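Local coordinates for hypothetical protein XCC279 (Xanthomonas campestris pv. campestris, PDB 4NAV) that probably hydrolyses 3-deoxy-D-manno-octulosonate 8-phosphate to KDO and inorganic phosphate, a magnesium-dependent step of lipopolysaccharide biosynthesis, at residues A23-D28 / I64-I69; G29-G34 / K46-L51; L114-D119 / L131-A136. One frame throughout, in Å; residues are numbered along the deposited sequence.

Contact 1: A23-D28 / I64-I69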
loop_
_atom_site.group_PDB
_atom_site.type_symbol
_atom_site.label_atom_id
_atom_site.label_comp_id
_atom_site.label_asym_id
_atom_site.label_seq_id
_atom_site.Cartn_x
_atom_site.Cartn_y
_atom_site.Cartn_z
ATOM N N ALA A 23 -24.033 -1.145 -15.330
ATOM C CA ALA A 23 -23.207 -1.409 -14.141
ATOM C C ALA A 23 -22.620 -0.100 -13.656
ATOM O O ALA A 23 -21.861 0.544 -14.384
ATOM C CB ALA A 23 -22.101 -2.388 -14.475
ATOM N N CYS A 24 -22.970 0.304 -12.435
ATOM C CA CYS A 24 -22.499 1.577 -11.888
ATOM C C CYS A 24 -21.588 1.316 -10.738
ATOM O O CYS A 24 -21.837 0.417 -9.953
ATOM C CB CYS A 24 -23.671 2.404 -11.393
ATOM S SG CYS A 24 -24.911 2.732 -12.647
ATOM N N PHE A 25 -20.555 2.134 -10.589
ATOM C CA PHE A 25 -19.545 1.924 -9.566
ATOM C C PHE A 25 -19.226 3.211 -8.842
ATOM O O PHE A 25 -18.851 4.200 -9.467
ATOM C CB PHE A 25 -18.264 1.422 -10.210
ATOM C CG PHE A 25 -18.382 0.065 -10.812
ATOM C CD1 PHE A 25 -17.921 -1.062 -10.138
ATOM C CD2 PHE A 25 -18.968 -0.087 -12.052
ATOM C CE1 PHE A 25 -18.027 -2.315 -10.695
ATOM C CE2 PHE A 25 -19.086 -1.335 -12.616
ATOM C CZ PHE A 25 -18.616 -2.450 -11.943
ATOM N N ASP A 26 -19.323 3.186 -7.511
ATOM C CA ASP A 26 -18.708 4.215 -6.684
ATOM C C ASP A 26 -17.221 4.255 -7.024
ATOM O O ASP A 26 -16.668 3.300 -7.548
ATOM C CB ASP A 26 -18.860 3.858 -5.199
ATOM C CG ASP A 26 -18.454 4.993 -4.273
ATOM O OD1 ASP A 26 -18.800 6.156 -4.616
ATOM O OD2 ASP A 26 -17.811 4.724 -3.217
ATOM N N VAL A 27 -16.559 5.355 -6.740
ATOM C CA VAL A 27 -15.123 5.438 -6.982
ATOM C C VAL A 27 -14.367 5.028 -5.707
ATOM O O VAL A 27 -13.743 3.959 -5.647
ATOM C CB VAL A 27 -14.732 6.852 -7.469
ATOM C CG1 VAL A 27 -13.235 6.967 -7.658
ATOM C CG2 VAL A 27 -15.434 7.158 -8.789
ATOM N N ASP A 28 -14.397 5.908 -4.719
ATOM C CA ASP A 28 -13.597 5.725 -3.534
ATOM C C ASP A 28 -14.130 4.664 -2.645
ATOM O O ASP A 28 -15.313 4.679 -2.253
ATOM C CB ASP A 28 -13.468 7.025 -2.789
ATOM C CG ASP A 28 -12.486 7.953 -3.454
ATOM O OD1 ASP A 28 -11.246 7.649 -3.415
ATOM O OD2 ASP A 28 -12.955 8.981 -3.975
ATOM N N ILE A 64 -22.488 -4.058 -22.131
ATOM C CA ILE A 64 -23.057 -3.577 -20.910
ATOM C C ILE A 64 -22.560 -2.176 -20.726
ATOM O O ILE A 64 -21.378 -1.965 -20.795
ATOM C CB ILE A 64 -22.611 -4.452 -19.730
ATOM C CG1 ILE A 64 -23.078 -5.880 -19.958
ATOM C CG2 ILE A 64 -23.186 -3.934 -18.419
ATOM C CD1 ILE A 64 -22.481 -6.878 -18.997
ATOM N N HIS A 65 -23.456 -1.240 -20.448
ATOM C CA HIS A 65 -23.064 0.128 -20.156
ATOM C C HIS A 65 -22.434 0.273 -18.751
ATOM O O HIS A 65 -22.946 -0.245 -17.769
ATOM C CB HIS A 65 -24.251 1.068 -20.305
ATOM C CG HIS A 65 -24.830 1.078 -21.690
ATOM N ND1 HIS A 65 -26.038 0.477 -22.001
ATOM C CD2 HIS A 65 -24.354 1.587 -22.851
ATOM C CE1 HIS A 65 -26.284 0.625 -23.289
ATOM N NE2 HIS A 65 -25.279 1.297 -23.827
ATOM N N VAL A 66 -21.294 0.947 -18.681
ATOM C CA VAL A 66 -20.600 1.143 -17.420
ATOM C C VAL A 66 -20.514 2.619 -17.045
ATOM O O VAL A 66 -20.227 3.473 -17.870
ATOM C CB VAL A 66 -19.204 0.552 -17.478
ATOM C CG1 VAL A 66 -18.471 0.792 -16.166
ATOM C CG2 VAL A 66 -19.304 -0.946 -17.773
ATOM N N ALA A 67 -20.799 2.914 -15.790
ATOM C CA ALA A 67 -20.804 4.284 -15.328
ATOM C C ALA A 67 -20.108 4.384 -13.992
ATOM O O ALA A 67 -20.252 3.503 -13.148
ATOM C CB ALA A 67 -22.219 4.778 -15.195
ATOM N N LEU A 68 -19.319 5.430 -13.821
ATOM C CA LEU A 68 -18.709 5.747 -12.526
ATOM C C LEU A 68 -19.491 6.894 -11.925
ATOM O O LEU A 68 -19.881 7.808 -12.645
ATOM C CB LEU A 68 -17.265 6.182 -12.700
ATOM C CG LEU A 68 -16.392 5.287 -13.562
ATOM C CD1 LEU A 68 -14.958 5.785 -13.546
ATOM C CD2 LEU A 68 -16.459 3.849 -13.093
ATOM N N ILE A 69 -19.757 6.824 -10.627
ATOM C CA ILE A 69 -20.602 7.814 -9.977
ATOM C C ILE A 69 -19.984 8.220 -8.664
ATOM O O ILE A 69 -19.847 7.409 -7.753
ATOM C CB ILE A 69 -22.027 7.291 -9.767
ATOM C CG1 ILE A 69 -22.557 6.712 -11.098
ATOM C CG2 ILE A 69 -22.919 8.402 -9.241
ATOM C CD1 ILE A 69 -24.052 6.494 -11.173
#

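Contact 2: G29-G34 / K46-L51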
loop_
_atom_site.group_PDB
_atom_site.type_symbol
_atom_site.label_atom_id
_atom_site.label_comp_id
_atom_site.label_asym_id
_atom_site.label_seq_id
_atom_site.Cartn_x
_atom_site.Cartn_y
_atom_site.Cartn_z
ATOM N N GLY A 29 -13.229 3.739 -2.342
ATOM C CA GLY A 29 -13.531 2.580 -1.530
ATOM C C GLY A 29 -14.043 1.389 -2.317
ATOM O O GLY A 29 -14.231 0.309 -1.747
ATOM N N THR A 30 -14.262 1.578 -3.616
ATOM C CA THR A 30 -14.887 0.577 -4.460
ATOM C C THR A 30 -13.960 0.202 -5.611
ATOM O O THR A 30 -13.586 -0.970 -5.747
ATOM C CB THR A 30 -16.203 1.138 -4.978
ATOM O OG1 THR A 30 -17.141 1.170 -3.905
ATOM C CG2 THR A 30 -16.753 0.303 -6.083
ATOM N N LEU A 31 -13.537 1.205 -6.385
ATOM C CA LEU A 31 -12.397 1.060 -7.321
ATOM C C LEU A 31 -11.054 1.464 -6.700
ATOM O O LEU A 31 -10.023 1.479 -7.365
ATOM C CB LEU A 31 -12.626 1.933 -8.544
ATOM C CG LEU A 31 -13.959 1.722 -9.228
ATOM C CD1 LEU A 31 -14.159 2.778 -10.300
ATOM C CD2 LEU A 31 -14.030 0.336 -9.821
ATOM N N THR A 32 -11.094 1.821 -5.424
ATOM C CA THR A 32 -9.968 2.430 -4.707
ATOM C C THR A 32 -10.020 1.779 -3.356
ATOM O O THR A 32 -11.065 1.292 -2.949
ATOM C CB THR A 32 -10.208 3.950 -4.655
ATOM O OG1 THR A 32 -9.770 4.531 -5.896
ATOM C CG2 THR A 32 -9.532 4.646 -3.528
ATOM N N ASP A 33 -8.893 1.749 -2.662
ATOM C CA ASP A 33 -8.833 1.214 -1.281
ATOM C C ASP A 33 -9.267 2.234 -0.214
ATOM O O ASP A 33 -8.975 2.063 0.980
ATOM C CB ASP A 33 -7.422 0.708 -0.963
ATOM C CG ASP A 33 -6.350 1.771 -1.163
ATOM O OD1 ASP A 33 -6.679 2.934 -1.455
ATOM O OD2 ASP A 33 -5.162 1.411 -1.069
ATOM N N GLY A 34 -9.913 3.306 -0.674
ATOM C CA GLY A 34 -10.386 4.375 0.148
ATOM C C GLY A 34 -9.372 5.498 0.371
ATOM O O GLY A 34 -9.676 6.497 1.039
ATOM N N LYS A 46 -5.611 9.258 -6.429
ATOM C CA LYS A 46 -6.224 8.001 -5.983
ATOM C C LYS A 46 -5.540 6.882 -6.721
ATOM O O LYS A 46 -4.958 7.116 -7.760
ATOM C CB LYS A 46 -7.723 7.948 -6.298
ATOM C CG LYS A 46 -8.421 9.304 -6.376
ATOM C CD LYS A 46 -9.933 9.190 -6.497
ATOM C CE LYS A 46 -10.614 10.389 -5.858
ATOM N NZ LYS A 46 -11.998 10.625 -6.377
ATOM N N ALA A 47 -5.624 5.664 -6.195
ATOM C CA ALA A 47 -5.089 4.516 -6.888
ATOM C C ALA A 47 -6.193 3.615 -7.398
ATOM O O ALA A 47 -6.962 3.036 -6.617
ATOM C CB ALA A 47 -4.174 3.735 -5.985
ATOM N N PHE A 48 -6.265 3.482 -8.712
ATOM C CA PHE A 48 -7.110 2.466 -9.338
ATOM C C PHE A 48 -6.265 1.230 -9.610
ATOM O O PHE A 48 -5.061 1.248 -9.372
ATOM C CB PHE A 48 -7.695 2.997 -10.645
ATOM C CG PHE A 48 -8.520 4.221 -10.463
ATOM C CD1 PHE A 48 -9.861 4.121 -10.158
ATOM C CD2 PHE A 48 -7.944 5.471 -10.518
ATOM C CE1 PHE A 48 -10.629 5.264 -9.956
ATOM C CE2 PHE A 48 -8.701 6.608 -10.302
ATOM C CZ PHE A 48 -10.048 6.507 -10.029
ATOM N N ASN A 49 -6.909 0.158 -10.067
ATOM C CA ASN A 49 -6.307 -1.155 -10.166
ATOM C C ASN A 49 -6.462 -1.679 -11.586
ATOM O O ASN A 49 -7.563 -1.627 -12.110
ATOM C CB ASN A 49 -7.039 -2.089 -9.220
ATOM C CG ASN A 49 -6.549 -3.523 -9.332
ATOM O OD1 ASN A 49 -6.913 -4.250 -10.271
ATOM N ND2 ASN A 49 -5.808 -3.973 -8.317
ATOM N N VAL A 50 -5.417 -2.258 -12.175
ATOM C CA VAL A 50 -5.510 -2.696 -13.558
ATOM C C VAL A 50 -6.396 -3.885 -13.792
ATOM O O VAL A 50 -6.970 -3.986 -14.860
ATOM C CB VAL A 50 -4.148 -3.017 -14.211
ATOM C CG1 VAL A 50 -3.271 -1.760 -14.221
ATOM C CG2 VAL A 50 -3.458 -4.200 -13.523
ATOM N N LEU A 51 -6.519 -4.786 -12.808
ATOM C CA LEU A 51 -7.482 -5.893 -12.935
ATOM C C LEU A 51 -8.894 -5.363 -12.988
ATOM O O LEU A 51 -9.709 -5.810 -13.790
ATOM C CB LEU A 51 -7.386 -6.876 -11.790
ATOM C CG LEU A 51 -6.024 -7.551 -11.582
ATOM C CD1 LEU A 51 -6.079 -8.538 -10.392
ATOM C CD2 LEU A 51 -5.500 -8.244 -12.840
#

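Contact 3: L114-D119 / L131-A136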
loop_
_atom_site.group_PDB
_atom_site.type_symbol
_atom_site.label_atom_id
_atom_site.label_comp_id
_atom_site.label_asym_id
_atom_site.label_seq_id
_atom_site.Cartn_x
_atom_site.Cartn_y
_atom_site.Cartn_z
ATOM N N LEU A 114 -26.898 -2.768 -11.854
ATOM C CA LEU A 114 -26.012 -3.206 -10.807
ATOM C C LEU A 114 -25.341 -1.991 -10.239
ATOM O O LEU A 114 -24.933 -1.099 -11.003
ATOM C CB LEU A 114 -24.922 -4.082 -11.377
ATOM C CG LEU A 114 -23.817 -4.496 -10.392
ATOM C CD1 LEU A 114 -23.331 -5.879 -10.787
ATOM C CD2 LEU A 114 -22.657 -3.523 -10.304
ATOM N N PHE A 115 -25.201 -1.930 -8.918
ATOM C CA PHE A 115 -24.500 -0.815 -8.289
ATOM C C PHE A 115 -23.548 -1.320 -7.252
ATOM O O PHE A 115 -23.925 -2.127 -6.397
ATOM C CB PHE A 115 -25.477 0.158 -7.632
ATOM C CG PHE A 115 -24.859 1.488 -7.293
ATOM C CD1 PHE A 115 -25.087 2.604 -8.097
ATOM C CD2 PHE A 115 -24.049 1.617 -6.208
ATOM C CE1 PHE A 115 -24.523 3.820 -7.811
ATOM C CE2 PHE A 115 -23.456 2.829 -5.923
ATOM C CZ PHE A 115 -23.704 3.936 -6.717
ATOM N N MET A 116 -22.316 -0.848 -7.300
ATOM C CA MET A 116 -21.331 -1.245 -6.327
ATOM C C MET A 116 -20.849 -0.034 -5.559
ATOM O O MET A 116 -20.363 0.927 -6.165
ATOM C CB MET A 116 -20.166 -1.879 -7.023
ATOM C CG MET A 116 -19.151 -2.470 -6.087
ATOM S SD MET A 116 -17.826 -3.141 -7.065
ATOM C CE MET A 116 -17.050 -4.218 -5.865
ATOM N N GLY A 117 -20.975 -0.078 -4.234
ATOM C CA GLY A 117 -20.544 1.033 -3.382
ATOM C C GLY A 117 -20.068 0.533 -2.035
ATOM O O GLY A 117 -20.233 -0.631 -1.723
ATOM N N ASP A 118 -19.489 1.424 -1.232
ATOM C CA ASP A 118 -18.867 1.019 0.037
ATOM C C ASP A 118 -19.334 1.779 1.281
ATOM O O ASP A 118 -19.051 1.333 2.389
ATOM C CB ASP A 118 -17.350 1.169 -0.071
ATOM C CG ASP A 118 -16.909 2.613 -0.175
ATOM O OD1 ASP A 118 -17.396 3.351 -1.069
ATOM O OD2 ASP A 118 -16.062 3.012 0.667
ATOM N N ASP A 119 -20.032 2.906 1.112
ATOM C CA ASP A 119 -20.384 3.796 2.247
ATOM C C ASP A 119 -21.718 4.531 2.055
ATOM O O ASP A 119 -22.351 4.432 1.010
ATOM C CB ASP A 119 -19.237 4.803 2.502
ATOM C CG ASP A 119 -19.143 5.273 3.952
ATOM O OD1 ASP A 119 -19.934 4.803 4.812
ATOM O OD2 ASP A 119 -18.266 6.136 4.243
ATOM N N LEU A 131 -29.378 -5.160 -8.524
ATOM C CA LEU A 131 -28.229 -5.921 -8.031
ATOM C C LEU A 131 -27.184 -5.036 -7.323
ATOM O O LEU A 131 -26.224 -4.571 -7.936
ATOM C CB LEU A 131 -27.576 -6.692 -9.167
ATOM C CG LEU A 131 -26.476 -7.673 -8.739
ATOM C CD1 LEU A 131 -26.908 -8.534 -7.551
ATOM C CD2 LEU A 131 -26.082 -8.568 -9.899
ATOM N N PRO A 132 -27.391 -4.772 -6.035
ATOM C CA PRO A 132 -26.381 -4.065 -5.284
ATOM C C PRO A 132 -25.237 -4.999 -4.938
ATOM O O PRO A 132 -25.455 -6.185 -4.751
ATOM C CB PRO A 132 -27.132 -3.640 -4.025
ATOM C CG PRO A 132 -28.158 -4.663 -3.833
ATOM C CD PRO A 132 -28.532 -5.176 -5.198
ATOM N N VAL A 133 -24.035 -4.469 -4.813
ATOM C CA VAL A 133 -22.892 -5.283 -4.375
ATOM C C VAL A 133 -21.904 -4.364 -3.608
ATOM O O VAL A 133 -21.797 -3.163 -3.868
ATOM C CB VAL A 133 -22.245 -6.040 -5.574
ATOM C CG1 VAL A 133 -21.893 -5.094 -6.732
ATOM C CG2 VAL A 133 -21.031 -6.807 -5.134
ATOM N N ALA A 134 -21.247 -4.922 -2.606
ATOM C CA ALA A 134 -20.289 -4.163 -1.785
ATOM C C ALA A 134 -18.980 -4.914 -1.632
ATOM O O ALA A 134 -18.978 -6.158 -1.530
ATOM C CB ALA A 134 -20.853 -3.905 -0.428
ATOM N N PRO A 135 -17.863 -4.184 -1.670
ATOM C CA PRO A 135 -16.600 -4.848 -1.510
ATOM C C PRO A 135 -16.407 -5.328 -0.058
ATOM O O PRO A 135 -17.206 -4.988 0.832
ATOM C CB PRO A 135 -15.612 -3.775 -1.889
ATOM C CG PRO A 135 -16.284 -2.495 -1.545
ATOM C CD PRO A 135 -17.715 -2.731 -1.839
ATOM N N ALA A 136 -15.373 -6.121 0.179
ATOM C CA ALA A 136 -15.146 -6.692 1.520
ATOM C C ALA A 136 -14.826 -5.613 2.550
ATOM O O ALA A 136 -15.214 -5.722 3.693
ATOM C CB ALA A 136 -14.029 -7.724 1.477
#

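Contact 1: A23-D28 / I64-I69
F25 has CG anti to its own carbonyl carbon and beside its backbone N (chi1 -66°), which lays the ring back along the strand and brings CE2 to V66 CG1 at 4.2 Å; I69 adopts the same first torsion with CG1 and then extends, so that CD1 reaches C24 CB at 4.1 Å. These are two neighbouring parallel strands in the Rossmann-like core of a HAD phosphatase, running 21° apart. The ladder alternates: A23 N gives to H65 O, A67 N to A23 O, F25 N to A67 O and I69 N to F25 O, all within 2.8-3.0 Å. On the face carrying A23, F25, V66 and L68, L68 CD2 packs on F25 CB, and helix 50-61 covers A23, F25 and V66 through L56 and L59. C24 and A67 point to the other face, where C24 SG meets A67 CB, and helix 95-105 covers A67 and I69. Past the ladder the chain enters the loop with D26 and D28, predicted to bind magnesium and substrate. K95 NZ bridges the two ends, with a salt bridge to D26 OD1 and a hydrogen bond to I69 O, oxygens 3.5 Å apart.

Contact 2: G29-G34 / K46-L51
T32 reaches A47 through its hydroxyl: OG1 donates to A47 O at 3.3 Å, the one hydrogen bond between the two segments. It comes from well above the carbonyl plane, with a C=O...donor angle of 117°, so this is a long bond that misses the carbonyl's lone pairs. The same OG1 lies over one face of the F48 ring, 4.2 Å above its plane and shifted toward the rim, and it rests 4.0 Å from K46 CB. Beside it, L31 CB packs on the ring atom F48 CD1 at 3.9 Å. The F48 ring is thus met by two consecutive loop residues, one with a methylene and the other with a hydroxyl.

One step out, L31 sends its side chain on to L68 of the central sheet, V27 touches both K46 and F48, and K46, its chain extended beyond CG, carries NZ away to a salt bridge with D28. At the far end N49 is the N-cap of helix 50-61: OD1 takes a weak bond from L51 N and a further one from D52 N. Across the subunit boundary, K46, A47 and F48 pair antiparallel with a strand of the third subunit, whose Y38 meets the F48 ring edge-to-face.

Here the loop that follows strand 22-25, which leads into the HAD-type D26/D28 sequence, folds back on the second strand of the hairpin 35-38/44-49. This probably corresponds to the squiggle and flap that follow the first strand of the HAD fold; in this minimally capped KdsC-type enzyme the flap strands continue their sheet into another subunit, in keeping with a homotetramer.

Contact 3: L114-D119 / L131-A136
F115 is hydrogen-bonded to the neighbouring strand through both its N and its O: N gives to L131 O at 3.0 Å, and O takes V133 N at 2.8 Å. G117 N then donates to V133 O at 3.2 Å. Strands 114-116 and 131-133 run parallel, their axes 4.6 Å apart and 14° off line, and helix 123-126 lies between them in the chain, making a beta-alpha-beta unit at one end of the Rossmann-like sheet. The N of P132 points away from strand 114-116, so the missing N-H costs this ladder nothing.

L114, M116, L131 and V133 share one face. M116 CB lies 3.7 Å from V133 CG1, and the same methyl is touched by L114 CD2 at 4.0 Å, so V133 sits beside both. With CG anti to the backbone N (chi1 -173°) and the chain straight beyond, M116 carries its CE as far as P135 CB. Helix 158-169 closes this layer through V162, while F115 and P132 on the other face meet helix 123-126.

Beyond the ladder the contact passes to P135, whose CD lies 3.3 Å from G117 O and whose CG lies 4.1 Å from D118 CB. D122 OD2 accepts from both D118 N and D119 N, bridging the two amides, consistent with the HAD acidic motif at G117-D118-D119 with D122; D119 OD2 salt-bridges R160 of the second subunit. The chemistry thus changes along the pair, from apolar packing on the face of the sheet to carboxylates at the C-terminal strand ends. There D118 and D26, both predicted to bind magnesium, are gathered together, as a metal would probably require.

Contact 1 and contact 3 belong to one parallel sheet: strands 22-25 and 113-116 are neighbours, so 65-70, 22-25, 113-116 and 131-133 run side by side, with the two centres about 10 Å apart. A probable hydrogen bond from C24 N to L114 O joins them. Contact 2 lies off the sheet, about 13 Å from contact 1 and 14 Å from contact 3, centre to centre. Along the chain it is nested inside the loop closed by contact 1, and contact 3 follows both. All three converge at the C-terminal ends of the strands, where T30 of contact 2 packs on G117 of contact 3. Core strands and flap together therefore frame the probable phosphatase site.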